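Local coordinates for putative malic enzyme ((S)-malate:NAD+ oxidoreductase (decarboxylating)) (Streptococcus pyogenes, PDB 2A9F), which probably catalyses the NAD-dependent oxidative decarboxylation of (S)-malate with the help of a divalent metal ion, preferably magnesium or manganese, at residues A[165-177]-A[345-359]. Numbering follows the deposited sequence.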
# COMPACT_ATOMS: atom_id res chain seq x y z
N HIS A 165 2.67 -17.97 13.92
CA HIS A 165 1.39 -18.54 14.32
C HIS A 165 0.73 -19.31 13.18
O HIS A 165 -0.17 -20.11 13.43
CB HIS A 165 0.44 -17.44 14.79
CG HIS A 165 0.87 -16.78 16.05
ND1 HIS A 165 1.96 -15.94 16.12
CD2 HIS A 165 0.36 -16.84 17.31
CE1 HIS A 165 2.11 -15.52 17.37
NE2 HIS A 165 1.16 -16.06 18.11
N GLY A 166 1.18 -19.06 11.96
CA GLY A 166 0.62 -19.73 10.80
C GLY A 166 0.68 -21.25 10.82
O GLY A 166 -0.35 -21.91 10.89
N THR A 167 1.88 -21.80 10.76
CA THR A 167 2.03 -23.24 10.77
C THR A 167 1.55 -23.79 12.10
O THR A 167 1.09 -24.92 12.19
CB THR A 167 3.49 -23.67 10.56
OG1 THR A 167 4.32 -23.05 11.56
CG2 THR A 167 3.95 -23.27 9.17
N ALA A 168 1.66 -22.97 13.14
CA ALA A 168 1.22 -23.35 14.48
C ALA A 168 -0.24 -23.75 14.42
O ALA A 168 -0.63 -24.81 14.93
CB ALA A 168 1.40 -22.19 15.44
N ILE A 169 -1.04 -22.90 13.78
CA ILE A 169 -2.48 -23.14 13.64
C ILE A 169 -2.76 -24.37 12.79
O ILE A 169 -3.79 -25.02 12.95
CB ILE A 169 -3.18 -21.96 12.98
CG1 ILE A 169 -2.87 -20.67 13.73
CG2 ILE A 169 -4.67 -22.19 12.97
CD1 ILE A 169 -3.05 -19.44 12.90
N VAL A 170 -1.86 -24.68 11.86
CA VAL A 170 -2.07 -25.84 11.02
C VAL A 170 -1.59 -27.08 11.74
O VAL A 170 -2.09 -28.19 11.50
CB VAL A 170 -1.35 -25.68 9.67
CG1 VAL A 170 -1.58 -26.92 8.81
CG2 VAL A 170 -1.87 -24.45 8.96
N VAL A 171 -0.62 -26.90 12.63
CA VAL A 171 -0.11 -28.02 13.39
C VAL A 171 -1.18 -28.38 14.42
O VAL A 171 -1.42 -29.56 14.70
CB VAL A 171 1.20 -27.67 14.10
CG1 VAL A 171 1.59 -28.78 15.08
CG2 VAL A 171 2.30 -27.49 13.04
N LEU A 172 -1.83 -27.36 14.95
CA LEU A 172 -2.87 -27.56 15.93
C LEU A 172 -4.04 -28.27 15.29
O LEU A 172 -4.72 -29.08 15.93
CB LEU A 172 -3.32 -26.21 16.50
CG LEU A 172 -4.22 -26.28 17.74
CD1 LEU A 172 -3.59 -27.23 18.77
CD2 LEU A 172 -4.38 -24.90 18.33
N ALA A 173 -4.28 -28.00 14.01
CA ALA A 173 -5.40 -28.63 13.32
C ALA A 173 -5.00 -30.05 12.98
O ALA A 173 -5.83 -30.97 13.00
CB ALA A 173 -5.75 -27.87 12.05
N ALA A 174 -3.71 -30.22 12.69
CA ALA A 174 -3.17 -31.52 12.34
C ALA A 174 -3.22 -32.51 13.51
O ALA A 174 -3.18 -33.72 13.30
CB ALA A 174 -1.75 -31.38 11.83
N ILE A 175 -3.29 -32.01 14.73
CA ILE A 175 -3.36 -32.95 15.84
C ILE A 175 -4.83 -33.25 16.13
O ILE A 175 -5.17 -34.40 16.40
CB ILE A 175 -2.62 -32.45 17.14
CG1 ILE A 175 -3.58 -31.73 18.07
CG2 ILE A 175 -1.44 -31.56 16.80
CD1 ILE A 175 -3.01 -31.56 19.46
N PHE A 176 -5.69 -32.25 16.06
CA PHE A 176 -7.11 -32.49 16.29
C PHE A 176 -7.49 -33.73 15.47
O PHE A 176 -8.20 -34.63 15.93
CB PHE A 176 -7.95 -31.31 15.84
CG PHE A 176 -7.90 -30.13 16.76
CD1 PHE A 176 -7.96 -28.84 16.24
CD2 PHE A 176 -7.82 -30.31 18.13
CE1 PHE A 176 -7.94 -27.73 17.09
CE2 PHE A 176 -7.79 -29.20 18.99
CZ PHE A 176 -7.85 -27.91 18.47
N ASN A 177 -7.00 -33.76 14.23
CA ASN A 177 -7.27 -34.87 13.36
C ASN A 177 -6.44 -36.08 13.75
O ASN A 177 -6.82 -37.21 13.49
CB ASN A 177 -7.01 -34.48 11.90
CG ASN A 177 -8.21 -33.81 11.27
OD1 ASN A 177 -9.28 -33.73 11.89
ND2 ASN A 177 -8.05 -33.34 10.05
N GLN A 345 -7.70 -18.15 16.77
CA GLN A 345 -6.72 -18.99 16.09
C GLN A 345 -7.03 -20.48 16.24
O GLN A 345 -6.80 -21.25 15.30
CB GLN A 345 -5.32 -18.69 16.63
CG GLN A 345 -4.90 -17.26 16.39
CD GLN A 345 -3.54 -16.94 16.95
OE1 GLN A 345 -2.58 -17.70 16.76
NE2 GLN A 345 -3.44 -15.81 17.63
N ILE A 346 -7.57 -20.88 17.40
CA ILE A 346 -7.92 -22.29 17.60
C ILE A 346 -9.16 -22.55 16.76
O ILE A 346 -9.32 -23.63 16.17
CB ILE A 346 -8.22 -22.62 19.10
CG1 ILE A 346 -6.95 -22.47 19.94
CG2 ILE A 346 -8.73 -24.05 19.24
CD1 ILE A 346 -7.16 -22.71 21.42
N ALA A 347 -10.01 -21.54 16.69
CA ALA A 347 -11.23 -21.62 15.90
C ALA A 347 -10.81 -22.01 14.49
O ALA A 347 -11.35 -22.95 13.91
CB ALA A 347 -11.93 -20.27 15.88
N ALA A 348 -9.80 -21.31 13.98
CA ALA A 348 -9.28 -21.59 12.64
C ALA A 348 -8.81 -23.04 12.54
O ALA A 348 -9.03 -23.69 11.52
CB ALA A 348 -8.13 -20.64 12.32
N ALA A 349 -8.18 -23.53 13.59
CA ALA A 349 -7.67 -24.90 13.60
C ALA A 349 -8.77 -25.95 13.50
O ALA A 349 -8.60 -26.96 12.83
CB ALA A 349 -6.84 -25.14 14.85
N LYS A 350 -9.89 -25.72 14.18
CA LYS A 350 -10.99 -26.68 14.11
C LYS A 350 -11.59 -26.66 12.72
O LYS A 350 -11.82 -27.71 12.12
CB LYS A 350 -12.05 -26.36 15.16
CG LYS A 350 -11.69 -26.80 16.57
CD LYS A 350 -12.66 -26.21 17.59
CE LYS A 350 -12.32 -26.66 19.01
NZ LYS A 350 -13.19 -26.02 20.03
N GLY A 351 -11.83 -25.45 12.20
CA GLY A 351 -12.38 -25.28 10.87
C GLY A 351 -11.53 -26.06 9.90
O GLY A 351 -12.03 -26.91 9.14
N ILE A 352 -10.23 -25.80 9.92
CA ILE A 352 -9.32 -26.52 9.04
C ILE A 352 -9.54 -28.02 9.27
O ILE A 352 -9.61 -28.80 8.31
CB ILE A 352 -7.85 -26.16 9.36
CG1 ILE A 352 -7.54 -24.75 8.89
CG2 ILE A 352 -6.90 -27.16 8.72
CD1 ILE A 352 -6.05 -24.44 8.83
N ALA A 353 -9.65 -28.41 10.53
CA ALA A 353 -9.86 -29.82 10.88
C ALA A 353 -11.11 -30.39 10.24
O ALA A 353 -11.08 -31.49 9.71
CB ALA A 353 -9.92 -29.99 12.42
N SER A 354 -12.21 -29.65 10.31
CA SER A 354 -13.49 -30.05 9.72
C SER A 354 -13.43 -30.50 8.25
O SER A 354 -14.32 -31.20 7.79
CB SER A 354 -14.50 -28.91 9.82
OG SER A 354 -14.85 -28.62 11.16
N LEU A 355 -12.41 -30.08 7.51
CA LEU A 355 -12.31 -30.43 6.10
C LEU A 355 -11.76 -31.80 5.76
O LEU A 355 -11.41 -32.07 4.60
CB LEU A 355 -11.50 -29.37 5.36
CG LEU A 355 -12.22 -28.07 4.97
CD1 LEU A 355 -12.59 -27.27 6.21
CD2 LEU A 355 -11.31 -27.26 4.07
N VAL A 356 -11.67 -32.68 6.74
CA VAL A 356 -11.16 -34.01 6.46
C VAL A 356 -12.21 -35.02 6.90
O VAL A 356 -12.42 -35.25 8.09
CB VAL A 356 -9.83 -34.28 7.17
CG1 VAL A 356 -9.22 -35.60 6.68
CG2 VAL A 356 -8.87 -33.13 6.90
N PRO A 357 -12.89 -35.64 5.92
CA PRO A 357 -13.94 -36.64 6.10
C PRO A 357 -13.43 -37.94 6.70
O PRO A 357 -13.73 -38.27 7.85
CB PRO A 357 -14.47 -36.83 4.68
CG PRO A 357 -13.23 -36.66 3.85
CD PRO A 357 -12.61 -35.43 4.48
N ASP A 358 -12.69 -38.69 5.90
CA ASP A 358 -12.12 -39.95 6.34
C ASP A 358 -10.60 -39.91 6.20
O ASP A 358 -10.03 -40.22 5.14
CB ASP A 358 -12.73 -41.11 5.57
CG ASP A 358 -14.09 -41.50 6.12
OD1 ASP A 358 -14.12 -42.24 7.13
OD2 ASP A 358 -15.11 -41.06 5.57
N ASP A 359 -10.04 -39.66 7.32
CA ASP A 359 -8.63 -39.59 7.41
C ASP A 359 -7.92 -40.92 7.59
O ASP A 359 -8.50 -41.95 7.88
CB ASP A 359 -8.19 -38.63 8.53
CG ASP A 359 -9.24 -38.29 9.58
OD1 ASP A 359 -9.97 -37.29 9.39
OD2 ASP A 359 -9.31 -39.02 10.59
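Ala349 O accepts the helical hydrogen bond of Ala353 N (2.9 Å), and the methyl of Ala173 packs against the same oxygen at right angles to that bond, Ala173 CB 3.1 Å from Ala349 O. The same oxygen also lies at the edge of the Phe176 ring, in its plane. This is where the backbones come nearest, Ala173 CA standing 4.4 Å from Ala349 CA, and alanine on both helices permits it.

The contact is reciprocal. Ala349 enters as a knob among Ile169, Leu172, Ala173 and Phe176, its CB reaching Phe176 CE1 at 3.6 Å. In return Phe176 sits among Ile346, Ala349, Lys350 and Ala353. With CG anti to its carbonyl carbon (chi1 -76°), the ring extends across the partner helix, meeting Ile346 CG2 with its CZ edge, while Leu172 O lies over one ring face, offset toward the rim.

Ile169 turns CG2 onto Ala348 CB (3.8 Å), and Ile328 of helix 325-335 touches both residues. Ala173 CB also meets Ile352 CG2 at 3.6 Å.

Polar groups flank this apolar centre without hydrogen bonding across it. Gln345 OE1 approaches the His165 ring edge at CD2 (3.1 Å), amide and ring planes 66° apart, while Gln345 NE2 bonds to Thr341 O. Asn177 ND2 packs against Val356 CG2 and is hydrogen-bonded to Thr363 O.

The axes of 165-177 and 345-354 approach to 8.0 Å at a signed crossing angle of -51°. These data describe knobs-into-holes packing, joining helices 162-180 and 342-354 within the NAD-binding domain of the malic enzyme family, with Val170 near Asn320, a predicted (S)-malate-binding residue.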